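Long-range contact in UspA domain-containing protein (PDB 2DUM), which is of unknown function but belongs to the universal stress protein A family, whose members adopt an alpha/beta fold that in some cases binds ATP: residues Val8-Asp13 and Val36-Val41. Sequence-based numbering, arbitrary orientation.
Sequences VLFPTD and VILLHV
The rings of Phe10 and His40 are both met at an edge, Phe10 by Leu38 of the neighbouring strand and His40 by the backbone carbonyl of Thr12, just beyond the end of strand 7-11. His40 ND1 donates a hydrogen bond to Thr12 O, 2.9 Å away, the acceptor tilted 20° out of the imidazole plane, while Phe14 packs against the ring edge-to-face. Leu38 CD1 reaches the rim of Phe10 near the ring plane, 3.6 Å from Phe10 CD1, and Phe91 makes an edge-to-face contact with the same ring. The two strands belong to a beta-alpha-beta unit (strand 7-11, helix 16-28, strand 35-43) at the heart of the parallel sheet of a universal stress protein domain.

The strands run parallel with a 28° twist. Val8 O accepts from Ile37 N and Phe10 O from Leu39 N, while Phe10 N and Thr12 N give to Ile37 O and Leu39 O. Pro11 has no N-H, yet it fits because its nitrogen falls where this pairing asks for no donor; its CA lies 3.5 Å from Leu39 O.

Apolar residues suit both buried faces. Val8, Phe10, Val36 and Leu38 line one; on the other, Leu9, its CG anti to the backbone N (chi1 178°), brings CD2 within 3.8 Å of Ile37 CB, and helix 105-115 covers Leu9 and Leu39.

A leucine in place of His40 would probably leave Thr12 O without this donor and the loop less firmly tied. Thr12 itself divides its tasks: OG1 bonds to Lys83 NZ and Phe14 N, whereas its methyl CG2 rests 3.4 Å from Leu39 O.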
loop_
_atom_site.group_PDB
_atom_site.type_symbol
_atom_site.label_atom_id
_atom_site.label_comp_id
_atom_site.label_asym_id
_atom_site.label_seq_id
_atom_site.Cartn_x
_atom_site.Cartn_y
_atom_site.Cartn_z
ATOM N N VAL A 8 2.710 -12.664 -1.511
ATOM C CA VAL A 8 1.817 -11.680 -0.990
ATOM C C VAL A 8 0.654 -12.355 -0.316
ATOM O O VAL A 8 0.342 -13.519 -0.657
ATOM C CB VAL A 8 1.363 -10.780 -2.133
ATOM C CG1 VAL A 8 2.551 -10.510 -3.014
ATOM C CG2 VAL A 8 0.150 -11.408 -2.912
ATOM N N LEU A 9 0.007 -11.645 0.622
ATOM C CA LEU A 9 -1.182 -12.214 1.282
ATOM C C LEU A 9 -2.261 -11.314 0.894
ATOM O O LEU A 9 -2.041 -10.100 0.683
ATOM C CB LEU A 9 -1.043 -12.099 2.798
ATOM C CG LEU A 9 -1.976 -12.484 3.966
ATOM C CD1 LEU A 9 -3.205 -11.791 3.889
ATOM C CD2 LEU A 9 -2.287 -13.954 3.997
ATOM N N PHE A 10 -3.452 -11.847 0.873
ATOM C CA PHE A 10 -4.503 -11.136 0.256
ATOM C C PHE A 10 -5.722 -11.718 0.840
ATOM O O PHE A 10 -6.071 -12.840 0.521
ATOM C CB PHE A 10 -4.499 -11.459 -1.246
ATOM C CG PHE A 10 -5.699 -10.977 -1.926
ATOM C CD1 PHE A 10 -6.808 -11.745 -1.987
ATOM C CD2 PHE A 10 -5.758 -9.716 -2.393
ATOM C CE1 PHE A 10 -7.945 -11.316 -2.534
ATOM C CE2 PHE A 10 -6.936 -9.248 -2.963
ATOM C CZ PHE A 10 -8.029 -10.086 -3.029
ATOM N N PRO A 11 -6.310 -11.030 1.778
ATOM C CA PRO A 11 -7.614 -11.231 2.342
ATOM C C PRO A 11 -8.809 -10.916 1.468
ATOM O O PRO A 11 -8.982 -9.764 1.004
ATOM C CB PRO A 11 -7.594 -10.284 3.485
ATOM C CG PRO A 11 -6.053 -10.231 3.822
ATOM C CD PRO A 11 -5.560 -10.013 2.512
ATOM N N THR A 12 -9.641 -11.953 1.283
ATOM C CA THR A 12 -10.943 -11.828 0.621
ATOM C C THR A 12 -12.142 -11.858 1.523
ATOM O O THR A 12 -12.356 -12.726 2.357
ATOM C CB THR A 12 -11.245 -12.839 -0.516
ATOM O OG1 THR A 12 -12.633 -12.701 -0.917
ATOM C CG2 THR A 12 -10.981 -14.295 -0.075
ATOM N N ASP A 13 -12.979 -10.906 1.210
ATOM C CA ASP A 13 -14.032 -10.443 2.027
ATOM C C ASP A 13 -15.203 -11.191 1.548
ATOM O O ASP A 13 -16.298 -11.003 1.992
ATOM C CB ASP A 13 -14.183 -8.993 1.585
ATOM C CG ASP A 13 -15.079 -8.219 2.485
ATOM O OD1 ASP A 13 -15.588 -8.941 3.367
ATOM O OD2 ASP A 13 -15.267 -6.954 2.322
ATOM N N VAL A 36 0.673 -16.557 -3.599
ATOM C CA VAL A 36 -0.332 -15.756 -2.851
ATOM C C VAL A 36 -1.165 -16.580 -1.784
ATOM O O VAL A 36 -1.695 -17.639 -2.070
ATOM C CB VAL A 36 -1.250 -14.935 -3.810
ATOM C CG1 VAL A 36 -1.294 -15.605 -5.060
ATOM C CG2 VAL A 36 -2.691 -14.728 -3.255
ATOM N N ILE A 37 -1.295 -16.121 -0.565
ATOM C CA ILE A 37 -2.141 -16.874 0.292
ATOM C C ILE A 37 -3.436 -16.097 0.290
ATOM O O ILE A 37 -3.514 -14.928 0.672
ATOM C CB ILE A 37 -1.558 -16.859 1.673
ATOM C CG1 ILE A 37 -0.178 -17.415 1.636
ATOM C CG2 ILE A 37 -2.429 -17.532 2.718
ATOM C CD1 ILE A 37 0.736 -16.563 2.507
ATOM N N LEU A 38 -4.467 -16.766 -0.106
ATOM C CA LEU A 38 -5.725 -16.155 -0.207
ATOM C C LEU A 38 -6.462 -16.380 1.112
ATOM O O LEU A 38 -7.115 -17.386 1.253
ATOM C CB LEU A 38 -6.377 -16.957 -1.272
ATOM C CG LEU A 38 -7.738 -16.562 -1.680
ATOM C CD1 LEU A 38 -7.467 -15.260 -2.442
ATOM C CD2 LEU A 38 -8.285 -17.733 -2.554
ATOM N N LEU A 39 -6.378 -15.468 2.089
ATOM C CA LEU A 39 -7.014 -15.656 3.421
ATOM C C LEU A 39 -8.463 -15.286 3.476
ATOM O O LEU A 39 -8.925 -14.483 2.687
ATOM C CB LEU A 39 -6.323 -14.794 4.420
ATOM C CG LEU A 39 -6.644 -15.093 5.869
ATOM C CD1 LEU A 39 -6.765 -16.542 6.050
ATOM C CD2 LEU A 39 -5.541 -14.626 6.758
ATOM N N HIS A 40 -9.204 -15.904 4.387
ATOM C CA HIS A 40 -10.611 -15.516 4.695
ATOM C C HIS A 40 -10.915 -15.741 6.131
ATOM O O HIS A 40 -10.849 -16.897 6.615
ATOM C CB HIS A 40 -11.655 -16.341 3.976
ATOM C CG HIS A 40 -13.052 -15.963 4.340
ATOM N ND1 HIS A 40 -13.518 -14.674 4.228
ATOM C CD2 HIS A 40 -14.087 -16.691 4.842
ATOM C CE1 HIS A 40 -14.787 -14.629 4.617
ATOM N NE2 HIS A 40 -15.160 -15.838 5.000
ATOM N N VAL A 41 -11.257 -14.666 6.822
ATOM C CA VAL A 41 -11.370 -14.817 8.227
ATOM C C VAL A 41 -12.784 -14.725 8.458
ATOM O O VAL A 41 -13.313 -13.662 8.396
ATOM C CB VAL A 41 -10.808 -13.660 8.980
ATOM C CG1 VAL A 41 -10.716 -14.036 10.441
ATOM C CG2 VAL A 41 -9.532 -13.347 8.454
#